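Local coordinates for Card1 endonuclease domain-containing protein (PDB 1XMX) that is of unknown experimental function but probably binds nucleic acid and carries a Card1-like endonuclease domain of the PDDEXK clan, at residues T136-R141 against V300-H305; L182-G187 against N219-D224. All coordinates share one frame; numbering follows the deposited sequence.

In the fold
The centre of interaction 1 lies about 12 Å from the chain centre, that of interaction 2 about 32 Å; the two centres are 40 Å apart and the contacts share no helix or strand. Residues 136-141 leave the edge of the parallel-rich sheet and meet the hairpin turn 300-305 of the endonuclease region, so interaction 1 joins two sheets through loops, amides and a water. Interaction 2 packs helix 181-201 against helix 216-227, mostly through leucines, in a peripheral, mainly helical region whose sequence falls between the two segments of interaction 1. Both contacts mix buried with more accessible residues and bury similar areas, 218 and 222 Å², but one is largely polar, centred on Asn302, the other almost wholly apolar.

Interaction 1. Residues T136-R141 against V300-H305; sequences TQVQDR and VNNKLH
The side chain of Asn302 reaches into the bend at Gln139-Asp140, and this is where the contact is tight. Its ND2 donates to Gln139 O at 3.0 Å with an N-H...O angle of 171°, nearly straight. The acceptor lies in the amide plane of Asn302, whereas the donor approaches obliquely, tilted 44° out of the carbonyl plane of Gln139. A chi1 of -68° sets CG of Asn302 beside its own backbone N and turns the amide to Gln139. Asp123 accepts from the same ND2, which fixes the amide from a second direction. Val138 CG1 packs 3.7 Å from Asn302 ND2, and Asp140 OD1 lies 3.4 Å from Asn301 CA, its carboxylate plane steeply inclined to the Asn301 amide. The amide nitrogen of Asn301 itself turns to the carbonyl of Ala382.

The other end of the Asn302 amide meets 136-141 less directly: OD1 is 3.7 Å from Arg141 N, and a water donates to OD1 at 2.6 Å and accepts from Arg141 N at 3.0 Å, linking the two segments beside the partly exposed Arg141. The side chain of Arg141 grips Gln139 OE1 side-on with NE and NH2, a contact within 136-141 itself.

Asn301 and Asn302 are the central residues of a type I' turn closed by Val300 N to Lys303 O and Lys303 N to Val300 O, both 2.9 Å. The arrangement is a two-residue beta hairpin of the endonuclease sheet, its tip docked on the loop that leaves the edge strand of the other sheet.

Interaction 2. Residues L182-G187 against N219-D224; sequences LELGPG and NLLLSD
Leu221 and Leu184 form the buried centre of this contact, where helix 181-201 crosses helix 216-227. Over these short segments the axes come within 9.9 Å and run perpendicular, with a signed crossing angle of -90°, so the overlap is confined to a small patch.

Leu221 can be followed outward from its backbone. CB already points toward the facing helix but touches none of its atoms, and CG, placed beside the backbone N by a chi1 of -56°, is still short of contact. The work is done by the two methyls. CD2 lies 3.9 Å from Leu184 CD1 and 4.2 Å from Leu184 CD2, meeting the forked end of that leucine. CD1 is directed to the carbonyl of Gly187, but its modelled separation from Gly187 C is too short for carbons, so this contact is doubtful. The backbones are nearest at this point, Gly187 CA and Leu221 CA being 7.2 Å apart.

Toward the surface the packing thins. Leu220 CD1 stands 4.3 Å from Leu184 CD2 and 3.6 Å from Glu183 OE2, the extended Glu183 side chain crossing that of the exposed leucine at about a right angle, with OE2 nearest the methyl. No hydrogen bond joins the two segments. Helix 181-201 is kinked at Pro186 and Gly187, whose nitrogens lack the bond to the preceding turn; Gly187 N is taken up instead by the carboxylate of Glu217, from helix 216-227.

Trp177 of helix 164-179 touches both Leu184 and Leu221 and donates to Asp224, making a three-helix junction. With strands 205-207, 231-234 and 237-240, the order of elements is consistent with a winged helix-turn-helix, in which helix 216-227 precedes the two strands of the wing.

Interaction 1. Residues T136-R141 against V300-H305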
loop_
_atom_site.group_PDB
_atom_site.type_symbol
_atom_site.label_atom_id
_atom_site.label_comp_id
_atom_site.label_asym_id
_atom_site.label_seq_id
_atom_site.Cartn_x
_atom_site.Cartn_y
_atom_site.Cartn_z
ATOM N N THR A 136 -19.908 -9.861 -9.429
ATOM C CA THR A 136 -18.736 -10.692 -9.186
ATOM C C THR A 136 -17.765 -9.893 -8.311
ATOM O O THR A 136 -17.844 -8.658 -8.207
ATOM C CB THR A 136 -18.035 -11.094 -10.522
ATOM O OG1 THR A 136 -17.735 -9.926 -11.263
ATOM C CG2 THR A 136 -18.953 -11.906 -11.405
ATOM N N GLN A 137 -16.823 -10.590 -7.711
ATOM C CA GLN A 137 -15.843 -9.944 -6.864
ATOM C C GLN A 137 -14.713 -9.533 -7.827
ATOM O O GLN A 137 -14.231 -10.327 -8.574
ATOM C CB GLN A 137 -15.394 -10.971 -5.809
ATOM C CG GLN A 137 -14.131 -10.663 -5.055
ATOM C CD GLN A 137 -14.195 -9.316 -4.347
ATOM O OE1 GLN A 137 -13.258 -8.527 -4.429
ATOM N NE2 GLN A 137 -15.291 -9.074 -3.627
ATOM N N VAL A 138 -14.315 -8.277 -7.868
ATOM C CA VAL A 138 -13.231 -7.899 -8.783
ATOM C C VAL A 138 -11.927 -8.599 -8.448
ATOM O O VAL A 138 -11.562 -8.679 -7.286
ATOM C CB VAL A 138 -13.024 -6.398 -8.762
ATOM C CG1 VAL A 138 -11.845 -6.008 -9.700
ATOM C CG2 VAL A 138 -14.375 -5.695 -9.194
ATOM N N GLN A 139 -11.213 -9.128 -9.449
ATOM C CA GLN A 139 -9.994 -9.868 -9.121
ATOM C C GLN A 139 -8.987 -8.868 -8.585
ATOM O O GLN A 139 -9.138 -7.663 -8.819
ATOM C CB GLN A 139 -9.425 -10.543 -10.367
ATOM C CG GLN A 139 -10.329 -11.643 -10.890
ATOM C CD GLN A 139 -9.707 -12.385 -12.033
ATOM O OE1 GLN A 139 -8.772 -11.907 -12.658
ATOM N NE2 GLN A 139 -10.191 -13.585 -12.282
ATOM N N ASP A 140 -7.922 -9.382 -7.965
ATOM C CA ASP A 140 -6.921 -8.612 -7.262
ATOM C C ASP A 140 -5.627 -8.655 -8.049
ATOM O O ASP A 140 -4.831 -9.554 -7.875
ATOM C CB ASP A 140 -6.740 -9.220 -5.862
ATOM C CG ASP A 140 -8.026 -9.116 -5.023
ATOM O OD1 ASP A 140 -8.666 -8.087 -5.218
ATOM O OD2 ASP A 140 -8.402 -10.040 -4.235
ATOM N N ARG A 141 -5.418 -7.668 -8.913
ATOM C CA ARG A 141 -4.348 -7.675 -9.920
ATOM C C ARG A 141 -3.428 -6.460 -9.860
ATOM O O ARG A 141 -2.236 -6.555 -10.139
ATOM C CB ARG A 141 -4.964 -7.698 -11.324
ATOM C CG ARG A 141 -5.844 -8.941 -11.635
ATOM C CD ARG A 141 -5.070 -10.181 -11.541
ATOM N NE ARG A 141 -5.928 -11.305 -11.911
ATOM C CZ ARG A 141 -5.553 -12.576 -11.879
ATOM N NH1 ARG A 141 -4.335 -12.895 -11.453
ATOM N NH2 ARG A 141 -6.411 -13.529 -12.267
ATOM N N VAL A 300 -4.226 -5.251 -0.894
ATOM C CA VAL A 300 -5.082 -6.327 -0.475
ATOM C C VAL A 300 -6.492 -5.973 -0.878
ATOM O O VAL A 300 -6.960 -4.918 -0.521
ATOM C CB VAL A 300 -5.093 -6.467 1.066
ATOM C CG1 VAL A 300 -5.884 -7.686 1.486
ATOM C CG2 VAL A 300 -3.599 -6.454 1.617
ATOM N N ASN A 301 -7.171 -6.882 -1.597
ATOM C CA ASN A 301 -8.484 -6.628 -2.118
ATOM C C ASN A 301 -8.521 -5.282 -2.834
ATOM O O ASN A 301 -9.463 -4.488 -2.637
ATOM C CB ASN A 301 -9.586 -6.749 -1.061
ATOM C CG ASN A 301 -10.985 -6.852 -1.718
ATOM O OD1 ASN A 301 -11.108 -7.378 -2.795
ATOM N ND2 ASN A 301 -12.006 -6.358 -1.060
ATOM N N ASN A 302 -7.489 -5.044 -3.648
ATOM C CA ASN A 302 -7.369 -3.833 -4.436
ATOM C C ASN A 302 -7.290 -2.525 -3.614
ATOM O O ASN A 302 -7.463 -1.454 -4.192
ATOM C CB ASN A 302 -8.488 -3.732 -5.486
ATOM C CG ASN A 302 -8.370 -4.783 -6.562
ATOM O OD1 ASN A 302 -7.289 -5.001 -7.134
ATOM N ND2 ASN A 302 -9.483 -5.472 -6.840
ATOM N N LYS A 303 -7.059 -2.625 -2.284
ATOM C CA LYS A 303 -6.835 -1.467 -1.395
ATOM C C LYS A 303 -5.350 -1.408 -0.901
ATOM O O LYS A 303 -4.800 -2.423 -0.401
ATOM C CB LYS A 303 -7.731 -1.584 -0.189
ATOM C CG LYS A 303 -9.142 -1.821 -0.501
ATOM C CD LYS A 303 -9.978 -2.071 0.744
ATOM C CE LYS A 303 -11.340 -2.530 0.287
ATOM N NZ LYS A 303 -12.201 -2.740 1.421
ATOM N N LEU A 304 -4.720 -0.231 -1.007
ATOM C CA LEU A 304 -3.298 -0.065 -0.552
ATOM C C LEU A 304 -3.255 -0.158 0.955
ATOM O O LEU A 304 -4.033 0.520 1.631
ATOM C CB LEU A 304 -2.733 1.287 -0.986
ATOM C CG LEU A 304 -1.251 1.523 -0.664
ATOM C CD1 LEU A 304 -0.311 0.645 -1.568
ATOM C CD2 LEU A 304 -0.915 2.995 -0.750
ATOM N N HIS A 305 -2.407 -1.050 1.474
ATOM C CA HIS A 305 -2.184 -1.203 2.928
ATOM C C HIS A 305 -0.719 -0.895 3.233
ATOM O O HIS A 305 0.187 -1.570 2.711
ATOM C CB HIS A 305 -2.420 -2.630 3.376
ATOM C CG HIS A 305 -3.863 -2.974 3.540
ATOM N ND1 HIS A 305 -4.768 -2.893 2.497
ATOM C CD2 HIS A 305 -4.568 -3.350 4.626
ATOM C CE1 HIS A 305 -5.967 -3.236 2.937
ATOM N NE2 HIS A 305 -5.873 -3.533 4.224
HETATM O O HOH W 1 -6.811 -5.122 -9.728
#

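Interaction 2. Residues L182-G187 against N219-D224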
loop_
_atom_site.group_PDB
_atom_site.type_symbol
_atom_site.label_atom_id
_atom_site.label_comp_id
_atom_site.label_asym_id
_atom_site.label_seq_id
_atom_site.Cartn_x
_atom_site.Cartn_y
_atom_site.Cartn_z
ATOM N N LEU A 182 9.331 -7.090 25.355
ATOM C CA LEU A 182 9.481 -6.304 26.568
ATOM C C LEU A 182 10.744 -6.739 27.300
ATOM O O LEU A 182 11.462 -5.893 27.816
ATOM C CB LEU A 182 8.251 -6.389 27.469
ATOM C CG LEU A 182 6.966 -5.716 26.987
ATOM C CD1 LEU A 182 6.036 -5.646 28.145
ATOM C CD2 LEU A 182 7.284 -4.318 26.445
ATOM N N GLU A 183 11.032 -8.048 27.310
ATOM C CA GLU A 183 12.266 -8.581 27.967
ATOM C C GLU A 183 13.541 -8.012 27.340
ATOM O O GLU A 183 14.517 -7.754 28.012
ATOM C CB GLU A 183 12.297 -10.112 27.857
ATOM C CG GLU A 183 13.613 -10.773 28.345
ATOM C CD GLU A 183 13.773 -12.256 27.900
ATOM O OE1 GLU A 183 13.014 -12.804 27.062
ATOM O OE2 GLU A 183 14.713 -12.883 28.416
ATOM N N LEU A 184 13.499 -7.786 26.034
ATOM C CA LEU A 184 14.677 -7.423 25.274
ATOM C C LEU A 184 14.801 -5.938 25.042
ATOM O O LEU A 184 15.815 -5.476 24.536
ATOM C CB LEU A 184 14.671 -8.174 23.930
ATOM C CG LEU A 184 14.873 -9.696 24.089
ATOM C CD1 LEU A 184 14.935 -10.440 22.710
ATOM C CD2 LEU A 184 16.084 -9.997 24.848
ATOM N N GLY A 185 13.772 -5.192 25.422
ATOM C CA GLY A 185 13.709 -3.744 25.242
ATOM C C GLY A 185 15.050 -3.034 25.293
ATOM O O GLY A 185 15.631 -2.742 24.260
ATOM N N PRO A 186 15.553 -2.756 26.513
ATOM C CA PRO A 186 16.826 -2.065 26.789
ATOM C C PRO A 186 18.031 -2.587 26.006
ATOM O O PRO A 186 18.868 -1.817 25.561
ATOM C CB PRO A 186 17.031 -2.310 28.289
ATOM C CG PRO A 186 15.611 -2.404 28.803
ATOM C CD PRO A 186 14.852 -3.145 27.752
ATOM N N GLY A 187 18.123 -3.888 25.868
ATOM C CA GLY A 187 19.204 -4.482 25.154
ATOM C C GLY A 187 19.231 -4.123 23.681
ATOM O O GLY A 187 20.318 -4.037 23.097
ATOM N N ASN A 219 23.808 -9.136 26.013
ATOM C CA ASN A 219 24.493 -10.418 25.839
ATOM C C ASN A 219 23.620 -11.564 25.295
ATOM O O ASN A 219 24.096 -12.366 24.524
ATOM C CB ASN A 219 25.151 -10.804 27.140
ATOM C CG ASN A 219 26.536 -10.187 27.276
ATOM O OD1 ASN A 219 27.488 -10.634 26.640
ATOM N ND2 ASN A 219 26.643 -9.130 28.096
ATOM N N LEU A 220 22.362 -11.622 25.722
ATOM C CA LEU A 220 21.368 -12.485 25.125
ATOM C C LEU A 220 21.299 -12.227 23.592
ATOM O O LEU A 220 21.327 -13.169 22.808
ATOM C CB LEU A 220 19.989 -12.223 25.756
ATOM C CG LEU A 220 19.739 -12.550 27.236
ATOM C CD1 LEU A 220 18.252 -12.502 27.629
ATOM C CD2 LEU A 220 20.332 -13.914 27.549
ATOM N N LEU A 221 21.245 -10.949 23.200
ATOM C CA LEU A 221 21.238 -10.513 21.804
ATOM C C LEU A 221 22.518 -10.803 21.071
ATOM O O LEU A 221 22.485 -11.280 19.949
ATOM C CB LEU A 221 20.898 -9.019 21.698
ATOM C CG LEU A 221 19.571 -8.607 22.340
ATOM C CD1 LEU A 221 19.432 -7.107 22.579
ATOM C CD2 LEU A 221 18.397 -9.136 21.477
ATOM N N LEU A 222 23.652 -10.509 21.666
ATOM C CA LEU A 222 24.925 -10.813 21.004
ATOM C C LEU A 222 25.023 -12.320 20.723
ATOM O O LEU A 222 25.441 -12.759 19.652
ATOM C CB LEU A 222 26.115 -10.389 21.876
ATOM C CG LEU A 222 26.099 -8.870 22.095
ATOM C CD1 LEU A 222 27.286 -8.417 22.849
ATOM C CD2 LEU A 222 26.010 -8.140 20.794
ATOM N N SER A 223 24.631 -13.122 21.679
ATOM C CA SER A 223 24.787 -14.554 21.440
ATOM C C SER A 223 23.746 -15.077 20.414
ATOM O O SER A 223 23.971 -16.113 19.798
ATOM C CB SER A 223 24.754 -15.314 22.751
ATOM O OG SER A 223 23.484 -15.069 23.269
ATOM N N ASP A 224 22.627 -14.367 20.209
ATOM C CA ASP A 224 21.699 -14.726 19.134
ATOM C C ASP A 224 22.295 -14.434 17.767
ATOM O O ASP A 224 22.167 -15.228 16.823
ATOM C CB ASP A 224 20.387 -13.943 19.232
ATOM C CG ASP A 224 19.506 -14.386 20.377
ATOM O OD1 ASP A 224 19.491 -15.585 20.728
ATOM O OD2 ASP A 224 18.804 -13.511 20.932
#